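Local coordinates for protein alpha-L-arabinosidase (Xanthomonas axonopodis pv. citri, PDB 6D25) that probably removes arabinofuranosyl side groups from arabinoxylans, including di-substituted ones, as a trimeric arabinofuranosidase of glycoside hydrolase family 51, at residues 155-165 with 218-226. Numbering follows the deposited sequence.
Sequences NVGDAAPEEIA and VFRRYQTFV
The ring of Y222 is sandwiched between P161 and V156: CG of P161 sits over the centre of one face, 3.5 Å from the ring centroid, and V156 CG1 covers the opposite face, both as CH-pi contacts. At the rim, A159 O lies in the ring plane beside the hydroxyl, while I164 CD1 closes in near CD2. This is packing on the outside of the (beta/alpha)8 barrel of the GH51 catalytic domain, joining helix 212-224 to the loop and first turn of helix 161-172, the helices that follow two neighbouring parallel barrel strands, 149-154 and 196-199. The two short helix segments cross at -43°, their axes 9.2 Å apart. CG of Y222 stands anti to its own carbonyl carbon (chi1 -83°), which sends the ring across into the loop, where OH donates to A159 O at 2.6 Å, in the carbonyl plane. That hydroxyl is gripped twice, since R221 NH2 of the third subunit also bonds to it. R221 of this chain reaches in turn to G157 O and Y222 OH of the second subunit, so the loop-helix junction is part of the trimer interface. Farther along, I164 CD1 meets V226 CG2 at 3.5 Å, the two side chains crossing at about a right angle, and P161 CB approaches the F225 ring obliquely. V199 of strand 196-199 also touches V156 and Y222. Near V226, A165 packs against F225, its CB 3.2 Å from F225 O.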
loop_
_atom_site.group_PDB
_atom_site.type_symbol
_atom_site.label_atom_id
_atom_site.label_comp_id
_atom_site.label_asym_id
_atom_site.label_seq_id
_atom_site.Cartn_x
_atom_site.Cartn_y
_atom_site.Cartn_z
ATOM N N ASN A 155 6.767 8.230 -8.105
ATOM C CA ASN A 155 7.091 7.092 -7.247
ATOM C C ASN A 155 5.785 6.468 -6.727
ATOM O O ASN A 155 5.069 7.057 -5.896
ATOM C CB ASN A 155 7.973 7.540 -6.078
ATOM C CG ASN A 155 8.407 6.409 -5.154
ATOM O OD1 ASN A 155 7.764 5.369 -5.112
ATOM N ND2 ASN A 155 9.472 6.601 -4.379
ATOM N N VAL A 156 5.513 5.253 -7.207
ATOM C CA VAL A 156 4.450 4.433 -6.736
ATOM C C VAL A 156 4.977 3.266 -5.886
ATOM O O VAL A 156 4.362 2.925 -4.870
ATOM C CB VAL A 156 3.624 3.962 -7.944
ATOM C CG1 VAL A 156 2.754 2.799 -7.611
ATOM C CG2 VAL A 156 2.806 5.112 -8.495
ATOM N N GLY A 157 6.130 2.743 -6.201
ATOM C CA GLY A 157 6.633 1.529 -5.554
ATOM C C GLY A 157 6.894 1.667 -4.062
ATOM O O GLY A 157 6.432 0.836 -3.285
ATOM N N ASP A 158 7.694 2.658 -3.672
ATOM C CA ASP A 158 8.124 2.701 -2.275
ATOM C C ASP A 158 7.568 3.900 -1.491
ATOM O O ASP A 158 7.697 3.934 -0.243
ATOM C CB ASP A 158 9.632 2.444 -2.168
ATOM C CG ASP A 158 10.530 3.628 -1.964
ATOM O OD1 ASP A 158 10.111 4.739 -2.310
ATOM O OD2 ASP A 158 11.641 3.396 -1.487
ATOM N N ALA A 159 6.718 4.693 -2.103
ATOM C CA ALA A 159 6.090 5.850 -1.430
ATOM C C ALA A 159 4.593 5.608 -1.269
ATOM O O ALA A 159 3.972 4.875 -2.067
ATOM C CB ALA A 159 6.319 7.078 -2.284
ATOM N N ALA A 160 3.987 6.308 -0.318
ATOM C CA ALA A 160 2.522 6.429 -0.223
ATOM C C ALA A 160 2.020 7.419 -1.290
ATOM O O ALA A 160 2.811 8.229 -1.826
ATOM C CB ALA A 160 2.160 6.863 1.175
ATOM N N PRO A 161 0.728 7.372 -1.648
ATOM C CA PRO A 161 0.254 8.209 -2.741
ATOM C C PRO A 161 0.389 9.720 -2.476
ATOM O O PRO A 161 0.422 10.535 -3.408
ATOM C CB PRO A 161 -1.231 7.833 -2.921
ATOM C CG PRO A 161 -1.314 6.435 -2.343
ATOM C CD PRO A 161 -0.320 6.441 -1.193
ATOM N N GLU A 162 0.458 10.091 -1.215
ATOM C CA GLU A 162 0.506 11.497 -0.868
ATOM C C GLU A 162 1.771 12.136 -1.470
ATOM O O GLU A 162 1.756 13.339 -1.732
ATOM C CB GLU A 162 0.394 11.696 0.649
ATOM C CG GLU A 162 1.719 11.702 1.394
ATOM C CD GLU A 162 1.588 11.448 2.879
ATOM O OE1 GLU A 162 1.317 12.460 3.639
ATOM O OE2 GLU A 162 1.719 10.245 3.272
ATOM N N GLU A 163 2.853 11.373 -1.693
ATOM C CA GLU A 163 4.056 12.000 -2.213
ATOM C C GLU A 163 3.838 12.537 -3.639
ATOM O O GLU A 163 4.170 13.700 -3.905
ATOM C CB GLU A 163 5.258 11.049 -2.261
ATOM C CG GLU A 163 5.923 10.929 -0.937
ATOM C CD GLU A 163 7.292 10.279 -0.912
ATOM O OE1 GLU A 163 7.443 9.408 -0.036
ATOM O OE2 GLU A 163 8.192 10.688 -1.709
ATOM N N ILE A 164 3.344 11.738 -4.570
ATOM C CA ILE A 164 3.138 12.259 -5.906
ATOM C C ILE A 164 2.032 13.331 -5.905
ATOM O O ILE A 164 2.102 14.252 -6.700
ATOM C CB ILE A 164 2.879 11.160 -6.956
ATOM C CG1 ILE A 164 1.649 10.312 -6.631
ATOM C CG2 ILE A 164 4.120 10.341 -7.148
ATOM C CD1 ILE A 164 1.335 9.281 -7.689
ATOM N N ALA A 165 1.036 13.233 -5.025
ATOM C CA ALA A 165 0.008 14.236 -4.948
ATOM C C ALA A 165 0.621 15.604 -4.583
ATOM O O ALA A 165 0.319 16.648 -5.202
ATOM C CB ALA A 165 -1.054 13.859 -3.938
ATOM N N VAL A 218 -3.135 -0.771 -7.699
ATOM C CA VAL A 218 -2.243 0.268 -7.215
ATOM C C VAL A 218 -2.301 1.508 -8.138
ATOM O O VAL A 218 -2.381 2.645 -7.667
ATOM C CB VAL A 218 -0.813 -0.280 -7.085
ATOM C CG1 VAL A 218 0.186 0.815 -6.795
ATOM C CG2 VAL A 218 -0.736 -1.333 -5.997
ATOM N N PHE A 219 -2.254 1.292 -9.442
ATOM C CA PHE A 219 -2.354 2.387 -10.409
ATOM C C PHE A 219 -3.674 3.152 -10.199
ATOM O O PHE A 219 -3.660 4.381 -10.111
ATOM C CB PHE A 219 -2.233 1.897 -11.865
ATOM C CG PHE A 219 -2.609 2.981 -12.840
ATOM C CD1 PHE A 219 -1.797 4.080 -13.043
ATOM C CD2 PHE A 219 -3.849 2.960 -13.448
ATOM C CE1 PHE A 219 -2.203 5.121 -13.866
ATOM C CE2 PHE A 219 -4.254 3.992 -14.290
ATOM C CZ PHE A 219 -3.436 5.083 -14.461
ATOM N N ARG A 220 -4.784 2.437 -10.167
ATOM C CA ARG A 220 -6.090 3.090 -9.980
ATOM C C ARG A 220 -6.086 3.996 -8.734
ATOM O O ARG A 220 -6.627 5.119 -8.763
ATOM C CB ARG A 220 -7.198 2.037 -9.900
ATOM C CG ARG A 220 -7.546 1.456 -11.268
ATOM C CD ARG A 220 -8.439 0.266 -11.196
ATOM N NE ARG A 220 -9.716 0.547 -10.552
ATOM C CZ ARG A 220 -10.802 -0.163 -10.697
ATOM N NH1 ARG A 220 -10.784 -1.265 -11.475
ATOM N NH2 ARG A 220 -11.867 0.180 -9.962
ATOM N N ARG A 221 -5.514 3.503 -7.632
ATOM C CA ARG A 221 -5.458 4.244 -6.389
ATOM C C ARG A 221 -4.522 5.443 -6.531
ATOM O O ARG A 221 -4.919 6.589 -6.212
ATOM C CB ARG A 221 -4.979 3.358 -5.247
ATOM C CG ARG A 221 -4.789 4.042 -3.906
ATOM C CD ARG A 221 -4.360 3.012 -2.900
ATOM N NE ARG A 221 -4.265 3.523 -1.545
ATOM C CZ ARG A 221 -3.893 2.799 -0.497
ATOM N NH1 ARG A 221 -3.452 1.539 -0.653
ATOM N NH2 ARG A 221 -3.942 3.360 0.706
ATOM N N TYR A 222 -3.282 5.239 -6.958
ATOM C CA TYR A 222 -2.314 6.320 -6.927
ATOM C C TYR A 222 -2.677 7.425 -7.944
ATOM O O TYR A 222 -2.462 8.633 -7.664
ATOM C CB TYR A 222 -0.898 5.815 -7.202
ATOM C CG TYR A 222 -0.184 5.238 -6.009
ATOM C CD1 TYR A 222 -0.641 4.090 -5.387
ATOM C CD2 TYR A 222 0.911 5.885 -5.440
ATOM C CE1 TYR A 222 -0.011 3.576 -4.270
ATOM C CE2 TYR A 222 1.554 5.383 -4.332
ATOM C CZ TYR A 222 1.091 4.222 -3.737
ATOM O OH TYR A 222 1.716 3.694 -2.617
ATOM N N GLN A 223 -3.241 7.055 -9.085
ATOM C CA GLN A 223 -3.575 8.063 -10.098
ATOM C C GLN A 223 -4.676 8.992 -9.562
ATOM O O GLN A 223 -4.720 10.154 -9.954
ATOM C CB GLN A 223 -3.967 7.463 -11.458
ATOM C CG GLN A 223 -5.297 6.733 -11.477
ATOM C CD GLN A 223 -6.516 7.634 -11.562
ATOM O OE1 GLN A 223 -6.449 8.678 -12.208
ATOM N NE2 GLN A 223 -7.613 7.227 -10.924
ATOM N N THR A 224 -5.521 8.481 -8.663
ATOM C CA THR A 224 -6.637 9.250 -8.114
ATOM C C THR A 224 -6.108 10.581 -7.533
ATOM O O THR A 224 -6.794 11.621 -7.639
ATOM C CB THR A 224 -7.364 8.451 -7.033
ATOM O OG1 THR A 224 -7.880 7.225 -7.543
ATOM C CG2 THR A 224 -8.508 9.237 -6.414
ATOM N N PHE A 225 -4.944 10.547 -6.900
ATOM C CA PHE A 225 -4.499 11.642 -6.100
ATOM C C PHE A 225 -3.555 12.567 -6.879
ATOM O O PHE A 225 -3.138 13.591 -6.325
ATOM C CB PHE A 225 -3.887 11.132 -4.796
ATOM C CG PHE A 225 -4.872 10.302 -4.028
ATOM C CD1 PHE A 225 -5.977 10.903 -3.441
ATOM C CD2 PHE A 225 -4.777 8.929 -4.003
ATOM C CE1 PHE A 225 -6.940 10.142 -2.798
ATOM C CE2 PHE A 225 -5.734 8.167 -3.353
ATOM C CZ PHE A 225 -6.821 8.766 -2.759
ATOM N N VAL A 226 -3.309 12.286 -8.133
ATOM C CA VAL A 226 -2.642 13.243 -9.003
ATOM C C VAL A 226 -3.714 14.025 -9.762
ATOM O O VAL A 226 -4.275 13.548 -10.732
ATOM C CB VAL A 226 -1.673 12.545 -9.964
ATOM C CG1 VAL A 226 -0.993 13.534 -10.889
ATOM C CG2 VAL A 226 -0.633 11.749 -9.218
#